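Local structure of putative acetyltransferase (Staphylococcus aureus subsp. aureus Mu50, 3H4Q) at residues Y71-N76 / A121-N126; Y80-V85 / I108-G113; V100-A105 / V139-T144; F158-V163 / Y182-K187. The protein is a putative acetyltransferase of the GNAT family that probably transfers an acetyl group from acetyl-coenzyme A to a substrate not yet identified. All blocks are in the same frame, centred on the assembly; numbering follows the deposited sequence. Where two conformers were deposited one is given.

Interaction 1 (Y71-N76 / A121-N126); sequences YVLEEN and ATELFN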
loop_
_atom_site.group_PDB
_atom_site.type_symbol
_atom_site.label_atom_id
_atom_site.label_comp_id
_atom_site.label_asym_id
_atom_site.label_seq_id
_atom_site.Cartn_x
_atom_site.Cartn_y
_atom_site.Cartn_z
ATOM N N TYR A 71 4.428 -0.137 -6.839
ATOM C CA TYR A 71 5.882 -0.077 -6.675
ATOM C C TYR A 71 6.344 -1.359 -6.008
ATOM O O TYR A 71 5.585 -1.950 -5.208
ATOM C CB TYR A 71 6.299 1.049 -5.748
ATOM C CG TYR A 71 6.108 2.461 -6.227
ATOM C CD1 TYR A 71 4.935 3.148 -5.984
ATOM C CD2 TYR A 71 7.139 3.134 -6.868
ATOM C CE1 TYR A 71 4.786 4.463 -6.378
ATOM C CE2 TYR A 71 6.997 4.440 -7.274
ATOM C CZ TYR A 71 5.821 5.100 -7.023
ATOM O OH TYR A 71 5.689 6.398 -7.430
ATOM N N VAL A 72 7.589 -1.749 -6.296
ATOM C CA VAL A 72 8.228 -2.925 -5.706
ATOM C C VAL A 72 9.569 -2.535 -5.101
ATOM O O VAL A 72 10.172 -1.539 -5.523
ATOM C CB VAL A 72 8.510 -4.054 -6.739
ATOM C CG1 VAL A 72 7.210 -4.645 -7.266
ATOM C CG2 VAL A 72 9.435 -3.570 -7.876
ATOM N N LEU A 73 10.014 -3.282 -4.085
ATOM C CA LEU A 73 11.353 -3.080 -3.512
ATOM C C LEU A 73 12.090 -4.331 -3.965
ATOM O O LEU A 73 11.633 -5.449 -3.727
ATOM C CB LEU A 73 11.320 -2.887 -1.998
ATOM C CG LEU A 73 12.671 -2.543 -1.344
ATOM C CD1 LEU A 73 12.463 -1.908 0.005
ATOM C CD2 LEU A 73 13.531 -3.761 -1.189
ATOM N N GLU A 74 13.205 -4.134 -4.648
ATOM C CA GLU A 74 13.934 -5.211 -5.283
ATOM C C GLU A 74 15.439 -5.116 -5.070
ATOM O O GLU A 74 16.004 -4.058 -5.276
ATOM C CB GLU A 74 13.703 -5.078 -6.782
ATOM C CG GLU A 74 14.562 -6.003 -7.635
ATOM C CD GLU A 74 15.175 -5.295 -8.828
ATOM O OE1 GLU A 74 14.543 -4.389 -9.393
ATOM O OE2 GLU A 74 16.306 -5.645 -9.203
ATOM N N GLU A 75 16.078 -6.219 -4.676
ATOM C CA GLU A 75 17.546 -6.315 -4.620
ATOM C C GLU A 75 17.867 -7.560 -5.443
ATOM O O GLU A 75 17.103 -8.532 -5.406
ATOM C CB GLU A 75 18.099 -6.425 -3.199
ATOM C CG GLU A 75 19.633 -6.585 -3.143
ATOM N N ASN A 76 18.979 -7.531 -6.181
ATOM C CA ASN A 76 19.320 -8.619 -7.114
ATOM C C ASN A 76 18.097 -8.625 -8.010
ATOM O O ASN A 76 17.517 -7.562 -8.220
ATOM C CB ASN A 76 19.539 -9.949 -6.392
ATOM N N ALA A 121 8.384 -3.355 3.900
ATOM C CA ALA A 121 7.080 -2.680 3.987
ATOM C C ALA A 121 7.247 -1.244 4.455
ATOM O O ALA A 121 6.656 -0.321 3.892
ATOM C CB ALA A 121 6.159 -3.413 4.924
ATOM N N THR A 122 8.064 -1.070 5.479
ATOM C CA THR A 122 8.333 0.227 6.047
ATOM C C THR A 122 8.982 1.142 5.038
ATOM O O THR A 122 8.589 2.295 4.927
ATOM C CB THR A 122 9.224 0.082 7.293
ATOM O OG1 THR A 122 8.603 -0.850 8.191
ATOM C CG2 THR A 122 9.437 1.417 8.002
ATOM N N GLU A 123 9.953 0.642 4.281
ATOM C CA GLU A 123 10.629 1.456 3.274
ATOM C C GLU A 123 9.681 1.887 2.160
ATOM O O GLU A 123 9.728 3.012 1.691
ATOM C CB GLU A 123 11.816 0.693 2.677
ATOM C CG GLU A 123 12.946 0.445 3.666
ATOM C CD GLU A 123 13.559 1.735 4.185
ATOM O OE1 GLU A 123 13.838 2.636 3.356
ATOM O OE2 GLU A 123 13.771 1.837 5.416
ATOM N N LEU A 124 8.824 0.979 1.728
ATOM C CA LEU A 124 7.885 1.286 0.662
ATOM C C LEU A 124 6.852 2.328 1.103
ATOM O O LEU A 124 6.557 3.294 0.383
ATOM C CB LEU A 124 7.191 -0.003 0.206
ATOM C CG LEU A 124 8.037 -0.971 -0.634
ATOM C CD1 LEU A 124 7.291 -2.296 -0.821
ATOM C CD2 LEU A 124 8.380 -0.341 -2.019
ATOM N N PHE A 125 6.317 2.129 2.305
ATOM C CA PHE A 125 5.296 3.017 2.862
ATOM C C PHE A 125 5.896 4.419 2.932
ATOM O O PHE A 125 5.290 5.428 2.560
ATOM C CB PHE A 125 4.929 2.558 4.273
ATOM C CG PHE A 125 3.526 2.905 4.714
ATOM C CD1 PHE A 125 2.886 4.076 4.324
ATOM C CD2 PHE A 125 2.892 2.083 5.659
ATOM C CE1 PHE A 125 1.605 4.370 4.791
ATOM C CE2 PHE A 125 1.619 2.372 6.145
ATOM C CZ PHE A 125 0.969 3.513 5.712
ATOM N N ASN A 126 7.130 4.452 3.383
ATOM C CA ASN A 126 7.820 5.680 3.562
ATOM C C ASN A 126 8.170 6.354 2.258
ATOM O O ASN A 126 8.166 7.582 2.173
ATOM C CB ASN A 126 9.068 5.386 4.369
ATOM C CG ASN A 126 9.718 6.603 4.847
ATOM O OD1 ASN A 126 9.417 7.079 5.934
ATOM N ND2 ASN A 126 10.564 7.177 4.022
#

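Interaction 2 (Y80-V85 / I108-G113); sequences YGFIVV and IHRLTG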
loop_
_atom_site.group_PDB
_atom_site.type_symbol
_atom_site.label_atom_id
_atom_site.label_comp_id
_atom_site.label_asym_id
_atom_site.label_seq_id
_atom_site.Cartn_x
_atom_site.Cartn_y
_atom_site.Cartn_z
ATOM N N TYR A 80 11.114 -7.997 -2.627
ATOM C CA TYR A 80 10.946 -8.175 -1.180
ATOM C C TYR A 80 9.709 -7.506 -0.600
ATOM O O TYR A 80 9.451 -7.624 0.603
ATOM C CB TYR A 80 12.192 -7.675 -0.446
ATOM C CG TYR A 80 13.400 -8.522 -0.724
ATOM C CD1 TYR A 80 13.575 -9.736 -0.080
ATOM C CD2 TYR A 80 14.358 -8.129 -1.632
ATOM C CE1 TYR A 80 14.678 -10.525 -0.319
ATOM C CE2 TYR A 80 15.473 -8.925 -1.889
ATOM C CZ TYR A 80 15.624 -10.120 -1.226
ATOM O OH TYR A 80 16.723 -10.928 -1.481
ATOM N N GLY A 81 8.958 -6.802 -1.444
ATOM C CA GLY A 81 7.691 -6.217 -1.047
ATOM C C GLY A 81 7.098 -5.364 -2.147
ATOM O O GLY A 81 7.786 -5.041 -3.119
ATOM N N PHE A 82 5.822 -5.011 -2.022
ATOM C CA PHE A 82 5.196 -4.082 -2.963
ATOM C C PHE A 82 4.153 -3.213 -2.270
ATOM O O PHE A 82 3.748 -3.498 -1.150
ATOM C CB PHE A 82 4.557 -4.812 -4.150
ATOM C CG PHE A 82 3.387 -5.678 -3.785
ATOM C CD1 PHE A 82 3.572 -6.997 -3.401
ATOM C CD2 PHE A 82 2.093 -5.184 -3.871
ATOM C CE1 PHE A 82 2.494 -7.805 -3.085
ATOM C CE2 PHE A 82 1.005 -5.984 -3.549
ATOM C CZ PHE A 82 1.210 -7.303 -3.156
ATOM N N ILE A 83 3.718 -2.174 -2.968
ATOM C CA ILE A 83 2.731 -1.238 -2.467
ATOM C C ILE A 83 1.950 -0.711 -3.664
ATOM O O ILE A 83 2.513 -0.520 -4.743
ATOM C CB ILE A 83 3.402 -0.060 -1.699
ATOM C CG1 ILE A 83 2.367 0.814 -0.980
ATOM C CG2 ILE A 83 4.247 0.806 -2.631
ATOM C CD1 ILE A 83 2.986 1.764 0.088
ATOM N N VAL A 84 0.646 -0.512 -3.483
ATOM C CA VAL A 84 -0.235 0.017 -4.522
ATOM C C VAL A 84 -0.805 1.326 -3.995
ATOM O O VAL A 84 -1.385 1.343 -2.914
ATOM C CB VAL A 84 -1.351 -0.956 -4.773
ATOM C CG1 VAL A 84 -2.368 -0.378 -5.729
ATOM C CG2 VAL A 84 -0.761 -2.270 -5.303
ATOM N N VAL A 85 -0.616 2.419 -4.728
ATOM C CA VAL A 85 -1.101 3.736 -4.318
ATOM C C VAL A 85 -1.643 4.501 -5.522
ATOM O O VAL A 85 -1.087 4.424 -6.626
ATOM C CB VAL A 85 0.002 4.580 -3.671
ATOM C CG1 VAL A 85 1.195 4.727 -4.613
ATOM C CG2 VAL A 85 -0.536 5.940 -3.291
ATOM N N ILE A 108 -3.510 4.367 -0.126
ATOM C CA ILE A 108 -2.666 3.174 -0.146
ATOM C C ILE A 108 -3.623 2.006 -0.025
ATOM O O ILE A 108 -4.273 1.826 1.002
ATOM C CB ILE A 108 -1.667 3.163 1.004
ATOM C CG1 ILE A 108 -0.743 4.376 0.847
ATOM C CG2 ILE A 108 -0.879 1.823 1.023
ATOM C CD1 ILE A 108 0.288 4.527 1.913
ATOM N N HIS A 109 -3.718 1.221 -1.088
ATOM C CA HIS A 109 -4.661 0.123 -1.138
ATOM C C HIS A 109 -4.115 -1.168 -0.664
ATOM O O HIS A 109 -4.863 -1.984 -0.169
ATOM C CB HIS A 109 -5.141 -0.089 -2.567
ATOM C CG HIS A 109 -5.872 1.082 -3.124
ATOM N ND1 HIS A 109 -7.136 1.418 -2.703
ATOM C CD2 HIS A 109 -5.522 2.000 -4.053
ATOM C CE1 HIS A 109 -7.542 2.489 -3.355
ATOM N NE2 HIS A 109 -6.582 2.864 -4.181
ATOM N N ARG A 110 -2.817 -1.385 -0.831
ATOM C CA ARG A 110 -2.211 -2.631 -0.389
ATOM C C ARG A 110 -0.722 -2.428 -0.169
ATOM O O ARG A 110 -0.088 -1.662 -0.868
ATOM C CB ARG A 110 -2.467 -3.744 -1.407
ATOM C CG ARG A 110 -2.168 -5.153 -0.906
ATOM C CD ARG A 110 -3.157 -5.638 0.157
ATOM N NE ARG A 110 -2.884 -7.031 0.507
ATOM C CZ ARG A 110 -2.042 -7.452 1.449
ATOM N NH1 ARG A 110 -1.364 -6.602 2.206
ATOM N NH2 ARG A 110 -1.888 -8.754 1.630
ATOM N N LEU A 111 -0.188 -3.092 0.852
ATOM C CA LEU A 111 1.233 -3.023 1.221
ATOM C C LEU A 111 1.641 -4.392 1.768
ATOM O O LEU A 111 0.942 -4.956 2.601
ATOM C CB LEU A 111 1.460 -1.977 2.313
ATOM C CG LEU A 111 2.881 -1.814 2.881
ATOM C CD1 LEU A 111 3.907 -1.494 1.783
ATOM C CD2 LEU A 111 2.898 -0.709 3.940
ATOM N N THR A 112 2.751 -4.937 1.293
ATOM C CA THR A 112 3.239 -6.217 1.793
ATOM C C THR A 112 4.741 -6.232 1.694
ATOM O O THR A 112 5.293 -5.719 0.718
ATOM C CB THR A 112 2.773 -7.409 0.958
ATOM O OG1 THR A 112 1.363 -7.327 0.726
ATOM C CG2 THR A 112 3.080 -8.687 1.680
ATOM N N GLY A 113 5.373 -6.805 2.719
ATOM C CA GLY A 113 6.812 -7.013 2.790
ATOM C C GLY A 113 7.036 -8.503 2.604
ATOM O O GLY A 113 6.197 -9.185 2.000
#

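Interaction 3 (V100-A105 / V139-T144); sequences VNREGA and VILTDT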
loop_
_atom_site.group_PDB
_atom_site.type_symbol
_atom_site.label_atom_id
_atom_site.label_comp_id
_atom_site.label_asym_id
_atom_site.label_seq_id
_atom_site.Cartn_x
_atom_site.Cartn_y
_atom_site.Cartn_z
ATOM N N VAL A 100 -11.311 15.259 7.775
ATOM C CA VAL A 100 -10.363 15.911 6.893
ATOM C C VAL A 100 -10.940 15.945 5.474
ATOM O O VAL A 100 -11.838 15.164 5.148
ATOM C CB VAL A 100 -9.014 15.152 6.943
ATOM C CG1 VAL A 100 -9.110 13.825 6.192
ATOM C CG2 VAL A 100 -7.912 15.996 6.389
ATOM N N ASN A 101 -10.461 16.877 4.651
ATOM C CA ASN A 101 -10.911 16.978 3.259
ATOM C C ASN A 101 -10.246 15.876 2.431
ATOM O O ASN A 101 -9.042 15.644 2.541
ATOM C CB ASN A 101 -10.579 18.352 2.676
ATOM C CG ASN A 101 -11.175 18.572 1.290
ATOM O OD1 ASN A 101 -11.693 17.649 0.652
ATOM N ND2 ASN A 101 -11.099 19.813 0.818
ATOM N N ARG A 102 -11.046 15.210 1.605
ATOM C CA ARG A 102 -10.581 14.096 0.790
ATOM C C ARG A 102 -10.374 14.419 -0.684
ATOM O O ARG A 102 -9.737 13.626 -1.391
ATOM C CB ARG A 102 -11.558 12.921 0.896
ATOM C CG ARG A 102 -11.564 12.212 2.242
ATOM C CD ARG A 102 -12.432 10.970 2.163
ATOM N NE ARG A 102 -13.837 11.314 1.928
ATOM C CZ ARG A 102 -14.753 10.517 1.373
ATOM N NH1 ARG A 102 -14.440 9.304 0.928
ATOM N NH2 ARG A 102 -15.996 10.962 1.225
ATOM N N GLU A 103 -10.928 15.538 -1.153
ATOM C CA GLU A 103 -10.774 15.935 -2.549
ATOM C C GLU A 103 -9.301 15.799 -2.940
ATOM O O GLU A 103 -8.440 16.396 -2.302
ATOM C CB GLU A 103 -11.244 17.373 -2.760
ATOM N N GLY A 104 -9.010 14.959 -3.930
ATOM C CA GLY A 104 -7.644 14.796 -4.407
ATOM C C GLY A 104 -6.672 14.012 -3.534
ATOM O O GLY A 104 -5.476 13.959 -3.826
ATOM N N ALA A 105 -7.162 13.382 -2.478
ATOM C CA ALA A 105 -6.297 12.621 -1.592
ATOM C C ALA A 105 -5.761 11.354 -2.271
ATOM O O ALA A 105 -6.376 10.839 -3.211
ATOM C CB ALA A 105 -7.054 12.251 -0.333
ATOM N N VAL A 139 -3.439 15.005 2.270
ATOM C CA VAL A 139 -4.019 13.867 2.946
ATOM C C VAL A 139 -3.753 12.572 2.192
ATOM O O VAL A 139 -3.902 12.511 0.977
ATOM C CB VAL A 139 -5.546 14.068 3.167
ATOM C CG1 VAL A 139 -6.232 14.433 1.880
ATOM C CG2 VAL A 139 -6.175 12.821 3.761
ATOM N N ILE A 140 -3.333 11.550 2.928
ATOM C CA ILE A 140 -3.128 10.224 2.366
ATOM C C ILE A 140 -4.027 9.300 3.199
ATOM O O ILE A 140 -4.032 9.385 4.431
ATOM C CB ILE A 140 -1.612 9.835 2.318
ATOM C CG1 ILE A 140 -1.401 8.463 1.727
ATOM C CG2 ILE A 140 -0.970 9.829 3.675
ATOM C CD1 ILE A 140 0.101 8.165 1.551
ATOM N N LEU A 141 -4.870 8.505 2.542
ATOM C CA LEU A 141 -5.742 7.588 3.274
ATOM C C LEU A 141 -5.525 6.095 2.995
ATOM O O LEU A 141 -4.764 5.704 2.098
ATOM C CB LEU A 141 -7.202 8.052 3.268
ATOM C CG LEU A 141 -7.894 8.899 2.201
ATOM C CD1 LEU A 141 -8.833 8.098 1.346
ATOM C CD2 LEU A 141 -8.729 9.927 2.912
ATOM N N THR A 142 -6.103 5.260 3.848
ATOM C CA THR A 142 -5.931 3.827 3.720
ATOM C C THR A 142 -6.912 3.150 4.649
ATOM O O THR A 142 -7.781 3.806 5.204
ATOM C CB THR A 142 -4.483 3.400 4.051
ATOM O OG1 THR A 142 -4.305 2.006 3.750
ATOM C CG2 THR A 142 -4.133 3.691 5.506
ATOM N N ASP A 143 -6.798 1.840 4.800
ATOM C CA ASP A 143 -7.704 1.113 5.662
ATOM C C ASP A 143 -7.058 -0.177 6.146
ATOM O O ASP A 143 -6.050 -0.631 5.589
ATOM C CB ASP A 143 -9.044 0.864 4.948
ATOM C CG ASP A 143 -8.901 0.015 3.703
ATOM O OD1 ASP A 143 -8.735 -1.211 3.856
ATOM O OD2 ASP A 143 -9.009 0.562 2.580
ATOM N N THR A 144 -7.645 -0.753 7.192
ATOM C CA THR A 144 -7.134 -1.975 7.805
ATOM C C THR A 144 -6.761 -3.042 6.784
ATOM O O THR A 144 -5.737 -3.723 6.924
ATOM C CB THR A 144 -8.169 -2.566 8.742
ATOM O OG1 THR A 144 -8.438 -1.622 9.781
ATOM C CG2 THR A 144 -7.676 -3.864 9.348
#

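Interaction 4 (F158-V163 / Y182-K187); sequences FGFHKV and YYKNLK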
loop_
_atom_site.group_PDB
_atom_site.type_symbol
_atom_site.label_atom_id
_atom_site.label_comp_id
_atom_site.label_asym_id
_atom_site.label_seq_id
_atom_site.Cartn_x
_atom_site.Cartn_y
_atom_site.Cartn_z
ATOM N N PHE A 158 3.407 5.194 11.229
ATOM C CA PHE A 158 3.334 6.327 10.308
ATOM C C PHE A 158 2.339 7.425 10.640
ATOM O O PHE A 158 2.072 8.291 9.809
ATOM C CB PHE A 158 3.145 5.808 8.903
ATOM C CG PHE A 158 4.335 5.054 8.410
ATOM C CD1 PHE A 158 5.455 5.750 7.941
ATOM C CD2 PHE A 158 4.361 3.659 8.433
ATOM C CE1 PHE A 158 6.577 5.068 7.492
ATOM C CE2 PHE A 158 5.464 2.964 7.993
ATOM C CZ PHE A 158 6.585 3.664 7.519
ATOM N N GLY A 159 1.819 7.416 11.862
ATOM C CA GLY A 159 0.937 8.465 12.300
ATOM C C GLY A 159 -0.429 8.571 11.649
ATOM O O GLY A 159 -0.953 9.684 11.520
ATOM N N PHE A 160 -1.021 7.441 11.247
ATOM C CA PHE A 160 -2.394 7.467 10.721
ATOM C C PHE A 160 -3.379 7.485 11.857
ATOM O O PHE A 160 -3.089 6.994 12.960
ATOM C CB PHE A 160 -2.690 6.283 9.827
ATOM C CG PHE A 160 -2.106 6.408 8.458
ATOM C CD1 PHE A 160 -0.756 6.204 8.249
ATOM C CD2 PHE A 160 -2.902 6.717 7.387
ATOM C CE1 PHE A 160 -0.215 6.318 6.990
ATOM C CE2 PHE A 160 -2.377 6.827 6.131
ATOM C CZ PHE A 160 -1.033 6.630 5.925
ATOM N N HIS A 161 -4.549 8.051 11.580
ATOM C CA HIS A 161 -5.620 8.178 12.568
ATOM C C HIS A 161 -6.841 7.431 12.074
ATOM O O HIS A 161 -7.182 7.532 10.902
ATOM C CB HIS A 161 -5.953 9.657 12.773
ATOM C CG HIS A 161 -4.846 10.431 13.416
ATOM N ND1 HIS A 161 -3.737 10.861 12.720
ATOM C CD2 HIS A 161 -4.667 10.836 14.695
ATOM C CE1 HIS A 161 -2.923 11.501 13.542
ATOM N NE2 HIS A 161 -3.464 11.500 14.746
ATOM N N LYS A 162 -7.467 6.663 12.958
ATOM C CA LYS A 162 -8.678 5.913 12.640
ATOM C C LYS A 162 -9.882 6.819 12.461
ATOM O O LYS A 162 -9.924 7.914 13.017
ATOM C CB LYS A 162 -9.045 4.984 13.794
ATOM C CG LYS A 162 -8.072 3.889 14.053
ATOM C CD LYS A 162 -8.525 3.041 15.230
ATOM C CE LYS A 162 -7.598 1.866 15.367
ATOM N NZ LYS A 162 -6.197 2.330 15.601
ATOM N N VAL A 163 -10.877 6.329 11.724
ATOM C CA VAL A 163 -12.150 7.038 11.533
ATOM C C VAL A 163 -13.293 6.028 11.532
ATOM O O VAL A 163 -13.087 4.859 11.186
ATOM C CB VAL A 163 -12.174 7.839 10.222
ATOM C CG1 VAL A 163 -11.179 8.977 10.284
ATOM C CG2 VAL A 163 -11.868 6.938 9.028
ATOM N N TYR A 182 -8.371 4.881 7.733
ATOM C CA TYR A 182 -7.372 5.754 8.310
ATOM C C TYR A 182 -7.046 6.931 7.397
ATOM O O TYR A 182 -7.155 6.831 6.164
ATOM C CB TYR A 182 -6.061 4.995 8.456
ATOM C CG TYR A 182 -6.002 3.914 9.497
ATOM C CD1 TYR A 182 -6.361 2.605 9.194
ATOM C CD2 TYR A 182 -5.499 4.179 10.759
ATOM C CE1 TYR A 182 -6.263 1.607 10.134
ATOM C CE2 TYR A 182 -5.405 3.185 11.716
ATOM C CZ TYR A 182 -5.785 1.903 11.397
ATOM O OH TYR A 182 -5.682 0.922 12.344
ATOM N N TYR A 183 -6.619 8.034 8.009
ATOM C CA TYR A 183 -6.120 9.170 7.257
ATOM C C TYR A 183 -4.855 9.664 7.919
ATOM O O TYR A 183 -4.625 9.440 9.103
ATOM C CB TYR A 183 -7.140 10.316 7.187
ATOM C CG TYR A 183 -7.354 11.020 8.501
ATOM C CD1 TYR A 183 -6.535 12.076 8.894
ATOM C CD2 TYR A 183 -8.364 10.630 9.349
ATOM C CE1 TYR A 183 -6.721 12.711 10.107
ATOM C CE2 TYR A 183 -8.559 11.257 10.565
ATOM C CZ TYR A 183 -7.736 12.299 10.939
ATOM O OH TYR A 183 -7.937 12.924 12.151
ATOM N N LYS A 184 -4.037 10.338 7.128
ATOM C CA LYS A 184 -2.832 10.991 7.612
ATOM C C LYS A 184 -2.811 12.385 7.016
ATOM O O LYS A 184 -2.941 12.539 5.799
ATOM C CB LYS A 184 -1.556 10.260 7.200
ATOM C CG LYS A 184 -0.321 10.999 7.689
ATOM C CD LYS A 184 0.997 10.302 7.433
ATOM C CE LYS A 184 2.081 10.970 8.304
ATOM N NZ LYS A 184 3.409 10.300 8.200
ATOM N N ASN A 185 -2.678 13.389 7.880
ATOM C CA ASN A 185 -2.552 14.769 7.455
ATOM C C ASN A 185 -1.062 14.985 7.239
ATOM O O ASN A 185 -0.276 14.905 8.186
ATOM C CB ASN A 185 -3.089 15.717 8.531
ATOM C CG ASN A 185 -3.102 17.178 8.090
ATOM O OD1 ASN A 185 -3.061 17.484 6.900
ATOM N ND2 ASN A 185 -3.181 18.085 9.056
ATOM N N LEU A 186 -0.670 15.253 5.994
ATOM C CA LEU A 186 0.735 15.476 5.651
ATOM C C LEU A 186 1.234 16.910 5.947
ATOM O O LEU A 186 2.138 17.390 5.274
ATOM C CB LEU A 186 0.953 15.134 4.166
ATOM C CG LEU A 186 0.607 13.710 3.691
ATOM C CD1 LEU A 186 0.783 13.583 2.202
ATOM C CD2 LEU A 186 1.464 12.674 4.400
ATOM N N LYS A 187 0.674 17.588 6.952
ATOM C CA LYS A 187 1.100 18.950 7.276
ATOM C C LYS A 187 0.784 19.307 8.725
ATOM O O LYS A 187 1.111 18.550 9.638
ATOM C CB LYS A 187 0.440 19.950 6.320
ATOM C CG LYS A 187 -1.078 20.019 6.429
ATOM C CD LYS A 187 -1.706 20.806 5.279
ATOM C CE LYS A 187 -3.208 21.010 5.503
ATOM N NZ LYS A 187 -3.967 19.726 5.642
#

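Interaction 1 (Y71-N76 / A121-N126)
Strand 71-75 runs across helix 121-126 with 8.9 Å between the two segment axes and 134° between their N-to-C directions, and L73 lies nearest L124, their CA atoms 7.0 Å apart. That spacing suits one layer of side chains between sheet and helix, and L124 and L73 supply the bulk of it between them. The CD2 methyl of L124 reaches the strand backbone at V72 and L73: it lies 3.9 Å from L73 CB and 4.0 Å from the carbonyl carbon C of V72. The torsions explain the approach, since chi1 of -74° sets CG opposite the carbonyl carbon of L124, and it is the CD2 branch, not the extended CD1, that meets the strand. L73 reaches back toward the helix. With CG swung opposite its own backbone N (chi1 -175°), it sends CD1 past L124 to the aliphatic root of E123, where L73 CD1 meets E123 CB at 3.8 Å. Y71 adds a looser touch through its CB, 4.5 Å from L124 CD2, while its ring leads off toward the ligand pocket and meets Y127 edge-to-face. Contact across the two segments is therefore apolar, and 177 Å² is buried in total. In the fold this is helix-on-sheet packing of the GNAT core: helix 120-134 lies over strand 70-75, L124 also touches I21 of strand 21-23 and L111 of strand 106-112, and Y117 of the loop before the helix borders L73 and E123.

Interaction 2 (Y80-V85 / I108-G113)
The carbonyl oxygen of R110 is gripped by two groups of strand 80-85: V84 N donates a hydrogen bond to R110 O at 2.9 Å, and the CA-H of I83 approaches the same oxygen at 3.3 Å from I83 CA. The V84 N-H points fairly straight at it (161°), although V84 N is tilted 19° from the carbonyl plane. F82 and T112 form an antiparallel hydrogen-bonded pair, with F82 N giving to T112 O and T112 N to F82 O; I83 and L111 are the non-hydrogen-bonded pair that follows. At V84 the ladder slips by one residue. V84 O accepts from H109 N at 3.0 Å, V85 pairs with I108, and the extra residue on strand 108-112 makes a beta bulge. A bulge in the fourth strand, here 106-112, is characteristic of GNAT proteins, where this region helps bind acetyl-CoA; that it does so here is inferred from the family. On the face shared by I83, L111, V85 and I108, I83 reaches two neighbours: its CD1 lies 3.8 Å from L111 CD1 and its CG1 3.9 Å from I108 CG2. On the other face chi1 of 66° places F82 CG between the backbone N and the carbonyl carbon, and the ring lies beside T112, its CZ 3.9 Å from T112 OG1. In the conformer modelled, R110 bonds N148 and A146 O, and H109 NE2 bonds D86. Backbone polar groups thus pair the strands, while aliphatic side chains pack against helix 120-134.

Interaction 3 (V100-A105 / V139-T144)
N101 O faces a methyl group at unusually short range: V139 CG1 lies 3.1 Å from N101 O, and the same methyl is 3.2 Å from A105 CB, a closeness that is doubtful at this resolution. The first torsion of V139 (chi1 52°) sets CG1 between its backbone N and carbonyl carbon, which turns that branch into the curve of segment 100-105. The other branch serves a different neighbour, CG2 lying 3.9 Å from V100 CG1, where the two valines meet at a slant. The curve itself is a type II beta turn from R102 to A105, closed by A105 N donating to R102 O at 2.8 Å. An Asx turn overlaps its start: E103 N bonds to N101 OD1 at 2.9 Å, approaching from above the plane of the amide carbonyl. G104, with phi 74°, occupies the position in such a turn that favours glycine. This turn leads into strand 106-112 of the GNAT sheet, which runs parallel to strand 139-143 and bonds to it through F106 and I108. Further along, R102 crosses L141 nearly at right angles, its CG 3.7 Å from L141 CD2 as modelled. Beyond this aliphatic part the arginine chain bends at chi3 (-65°), and NH1 forms a long, weak ion pair with D94.

Interaction 4 (F158-V163 / Y182-K187)
K184 crosses F160 at about a right angle and stretches on to the end of a helix. Its CB sits over the centre of one face of the F160 ring, 3.7 Å from the centroid and 13° off the normal, a CH-pi contact. CG passes 4.1 Å from G159 O, CD and CE run beside F158 O, and NZ donates to F158 O at 2.9 Å. The torsions beyond CG stay extended, and chi1 of 178° sets CG opposite the backbone N, giving the chain its full reach. F158 and G159 terminate helix 153-157 in a Schellman motif, G159 being its C-prime residue. H161 and Y183 form an antiparallel hydrogen-bonded pair, with H161 N giving to Y183 O at 2.8 Å and Y183 N returning to H161 O at 3.0 Å. H161 CB lies over a face of the Y183 ring, whereas V163 CG1 meets that ring at its edge, 3.4 Å from Y183 CD2. Y182 packs its CD2 3.6 Å from F160 CB, and the K162 chain runs alongside its ring. Two backbone bonds pair these segments at the sheet margin, and the partially negative helix C-terminal end would probably favour the charged form of K184.

The four contacts follow one mixed sheet from strand 70-75 to strand 161-162. Interactions 1 and 2 have centres 8 Å apart and are joined by the pairing of strands 70-75 and 78-86, with L73 O 2.8 Å from Y80 N. Interaction 2 passes to interaction 3 through I108 N and L141 O, 2.9 Å apart, and 3 to 4 through T142 O and Y182 N, 2.8 Å apart. Interactions 1 and 4, about 21 Å apart between centres, still meet where F125 CZ lies 3.3 Å from F160 CE1 on the face covered by helix 120-134. Y71 of interaction 1 and V85 of interaction 2 line the pocket holding a polyether, probably from the crystallisation liquor.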